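Long-range contact in hypothetical protein Atu0492 (Agrobacterium tumefaciens, PDB 2GMY), which is of unknown function but, as a putative AhpD-like protein of the carboxymuconolactone decarboxylase family, may serve in antioxidant defence: residues Ile38-Ser43 against Phe50-His55. Residues are numbered along the deposited sequence; the frame is centred on the assembly and turned at random.
Sequences IKLRAS and FCVDMH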
ATOM      1  N   ILE A  38      17.047   2.917 -17.679  1.00 11.10           N
ATOM      2  CA  ILE A  38      17.176   2.728 -16.231  1.00 10.84           C
ATOM      3  C   ILE A  38      16.968   4.056 -15.494  1.00 10.37           C
ATOM      4  O   ILE A  38      16.207   4.123 -14.511  1.00 11.19           O
ATOM      5  CB  ILE A  38      18.565   2.138 -15.875  1.00 11.26           C
ATOM      6  CG1 ILE A  38      18.650   0.679 -16.304  1.00 11.59           C
ATOM      7  CG2 ILE A  38      18.854   2.322 -14.383  1.00 12.82           C
ATOM      8  CD1 ILE A  38      20.104   0.173 -16.422  1.00 13.46           C
ATOM      9  N   LYS A  39      17.639   5.106 -15.966  1.00 10.15           N
ATOM     10  CA  LYS A  39      17.585   6.397 -15.276  1.00 11.20           C
ATOM     11  C   LYS A  39      16.207   7.029 -15.354  1.00 11.15           C
ATOM     12  O   LYS A  39      15.697   7.550 -14.357  1.00 12.26           O
ATOM     13  CB  LYS A  39      18.627   7.361 -15.834  1.00 11.40           C
ATOM     14  CG  LYS A  39      20.051   6.991 -15.437  1.00 14.09           C
ATOM     15  CD  LYS A  39      21.032   7.910 -16.149  1.00 18.65           C
ATOM     16  CE  LYS A  39      22.421   7.708 -15.619  1.00 22.98           C
ATOM     17  NZ  LYS A  39      23.246   8.894 -15.963  1.00 26.50           N
ATOM     18  N   LEU A  40      15.594   6.975 -16.534  1.00 11.04           N
ATOM     19  CA  LEU A  40      14.293   7.617 -16.722  1.00 11.51           C
ATOM     20  C   LEU A  40      13.225   6.873 -15.934  1.00 11.57           C
ATOM     21  O   LEU A  40      12.451   7.484 -15.186  1.00 11.70           O
ATOM     22  CB  LEU A  40      13.934   7.704 -18.211  1.00 12.38           C
ATOM     23  CG  LEU A  40      12.573   8.333 -18.542  1.00 12.36           C
ATOM     24  CD1 LEU A  40      12.422   9.734 -17.938  1.00 13.21           C
ATOM     25  CD2 LEU A  40      12.406   8.370 -20.042  1.00 13.31           C
ATOM     26  N   ARG A  41      13.200   5.554 -16.065  1.00 10.91           N
ATOM     27  CA  ARG A  41      12.148   4.781 -15.382  1.00 10.89           C
ATOM     28  C   ARG A  41      12.224   4.892 -13.857  1.00 10.86           C
ATOM     29  O   ARG A  41      11.201   5.163 -13.204  1.00 11.12           O
ATOM     30  CB  ARG A  41      12.147   3.311 -15.821  1.00 11.03           C
ATOM     31  CG  ARG A  41      11.085   2.461 -15.122  1.00 11.50           C
ATOM     32  CD  ARG A  41       9.655   2.948 -15.370  1.00 11.92           C
ATOM     33  NE  ARG A  41       8.754   2.170 -14.516  1.00 12.65           N
ATOM     34  CZ  ARG A  41       7.485   2.483 -14.286  1.00 13.67           C
ATOM     35  NH1 ARG A  41       6.934   3.554 -14.872  1.00 13.59           N
ATOM     36  NH2 ARG A  41       6.764   1.713 -13.474  1.00 13.65           N
ATOM     37  N   ALA A  42      13.423   4.727 -13.288  1.00 10.31           N
ATOM     38  CA  ALA A  42      13.575   4.821 -11.833  1.00 10.42           C
ATOM     39  C   ALA A  42      13.181   6.212 -11.343  1.00 10.08           C
ATOM     40  O   ALA A  42      12.531   6.359 -10.302  1.00 11.26           O
ATOM     41  CB  ALA A  42      14.998   4.459 -11.404  1.00 11.47           C
ATOM     42  N   SER A  43      13.572   7.234 -12.109  1.00 10.24           N
ATOM     43  CA  SER A  43      13.228   8.610 -11.740  1.00 10.95           C
ATOM     44  C   SER A  43      11.714   8.855 -11.721  1.00 11.54           C
ATOM     45  O   SER A  43      11.205   9.546 -10.831  1.00 11.55           O
ATOM     46  CB  SER A  43      13.928   9.602 -12.672  1.00 11.09           C
ATOM     47  OG  SER A  43      15.335   9.479 -12.539  1.00 11.94           O
ATOM     48  N   PHE A  50      13.342  16.573 -11.135  1.00 14.61           N
ATOM     49  CA  PHE A  50      14.683  17.029 -11.482  1.00 15.15           C
ATOM     50  C   PHE A  50      15.362  16.024 -12.412  1.00 15.16           C
ATOM     51  O   PHE A  50      15.887  16.393 -13.466  1.00 15.27           O
ATOM     52  CB  PHE A  50      15.532  17.250 -10.227  1.00 16.27           C
ATOM     53  CG  PHE A  50      16.887  17.831 -10.508  1.00 17.60           C
ATOM     54  CD1 PHE A  50      17.042  19.199 -10.718  1.00 19.57           C
ATOM     55  CD2 PHE A  50      18.011  17.011 -10.547  1.00 18.72           C
ATOM     56  CE1 PHE A  50      18.301  19.745 -10.968  1.00 20.58           C
ATOM     57  CE2 PHE A  50      19.278  17.548 -10.796  1.00 18.92           C
ATOM     58  CZ  PHE A  50      19.415  18.920 -11.005  1.00 20.25           C
ATOM     59  N   CYS A  51      15.344  14.754 -12.021  1.00 15.26           N
ATOM     60  CA  CYS A  51      15.988  13.728 -12.826  1.00 15.57           C
ATOM     61  C   CYS A  51      15.191  13.367 -14.070  1.00 15.46           C
ATOM     62  O   CYS A  51      15.785  13.131 -15.113  1.00 15.49           O
ATOM     63  CB  CYS A  51      16.324  12.483 -11.999  1.00 16.17           C
ATOM     64  SG  CYS A  51      17.582  12.823 -10.706  1.00 18.28           S
ATOM     65  N   VAL A  52      13.857  13.317 -13.981  1.00 13.97           N
ATOM     66  CA  VAL A  52      13.064  13.036 -15.182  1.00 13.82           C
ATOM     67  C   VAL A  52      13.355  14.073 -16.267  1.00 14.04           C
ATOM     68  O   VAL A  52      13.594  13.727 -17.412  1.00 14.63           O
ATOM     69  CB  VAL A  52      11.545  12.954 -14.892  1.00 13.96           C
ATOM     70  CG1 VAL A  52      10.738  12.914 -16.198  1.00 13.39           C
ATOM     71  CG2 VAL A  52      11.238  11.716 -14.034  1.00 13.97           C
ATOM     72  N   ASP A  53      13.372  15.341 -15.884  1.00 14.44           N
ATOM     73  CA  ASP A  53      13.646  16.408 -16.849  1.00 15.84           C
ATOM     74  C   ASP A  53      14.981  16.167 -17.547  1.00 16.22           C
ATOM     75  O   ASP A  53      15.069  16.242 -18.778  1.00 16.78           O
ATOM     76  CB  ASP A  53      13.662  17.774 -16.175  1.00 15.56           C
ATOM     77  CG  ASP A  53      13.789  18.916 -17.181  1.00 17.15           C
ATOM     78  OD1 ASP A  53      12.878  19.053 -18.022  1.00 17.30           O
ATOM     79  OD2 ASP A  53      14.786  19.668 -17.105  1.00 20.15           O
ATOM     80  N   MET A  54      16.005  15.865 -16.751  1.00 16.50           N
ATOM     81  CA  MET A  54      17.347  15.600 -17.258  1.00 17.38           C
ATOM     82  C   MET A  54      17.372  14.402 -18.202  1.00 16.48           C
ATOM     83  O   MET A  54      17.963  14.451 -19.291  1.00 16.06           O
ATOM     84  CB  MET A  54      18.291  15.345 -16.083  1.00 17.50           C
ATOM     85  CG  MET A  54      19.770  15.243 -16.451  1.00 19.77           C
ATOM     86  SD  MET A  54      20.846  14.929 -15.008  1.00 20.81           S
ATOM     87  CE  MET A  54      20.425  16.296 -13.965  1.00 24.76           C
ATOM     88  N   HIS A  55      16.724  13.321 -17.789  1.00 15.50           N
ATOM     89  CA  HIS A  55      16.852  12.074 -18.543  1.00 14.98           C
ATOM     90  C   HIS A  55      15.955  11.998 -19.766  1.00 14.76           C
ATOM     91  O   HIS A  55      16.277  11.289 -20.715  1.00 15.03           O
ATOM     92  CB  HIS A  55      16.738  10.868 -17.606  1.00 15.34           C
ATOM     93  CG  HIS A  55      17.762  10.901 -16.518  1.00 16.83           C
ATOM     94  ND1 HIS A  55      19.107  11.032 -16.789  1.00 19.83           N
ATOM     95  CD2 HIS A  55      17.651  10.863 -15.171  1.00 18.89           C
ATOM     96  CE1 HIS A  55      19.780  11.067 -15.653  1.00 21.23           C
ATOM     97  NE2 HIS A  55      18.921  10.960 -14.659  1.00 19.88           N
TER
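Lys39 CB lies over the centre of one face of the His55 imidazole. It stands 3.6 Å from the ring centroid and only 5° off the ring normal, a CH-pi contact, and farther along the chain Lys39 CD comes to 3.4 Å from His55 CE1. With chi1 at -72° placing Lys39 CG beside the backbone N, the extended chain runs out past the CE1 corner and carries NZ on to a salt bridge with Glu22. Met54 CG, from the same helix as His55, lies farther off over the rim of the opposite face, and His55 ND1 is hydrogen-bonded to Glu58. At the ring's edge, Ser43 OG sits near the plane, 3.8 Å from His55 CD2. The same oxygen is 3.2 Å from Cys51 CB and within bonding range of both Lys39 O and Asn134 OD1 of helix 117-139, with one proton to share. Around Val52, apolar carbons meet: Val52 CG2 touches Ser43 CB at 3.7 Å, while Leu40 CD1 reaches Val52 CG1 at 4.0 Å. The axes of these segments of helices 32-45 and 49-61 approach to 8.7 Å at 150°, making a nearly antiparallel helical hairpin. Cys51 closes a Cys-X-X-Cys sequence followed four residues later by His55, a pattern consistent with the redox site of AhpD relatives. CH-pi and van der Waals contacts, without mutual hydrogen bonds, join the segments; the Glu58 bond would help fix the ring's rotation.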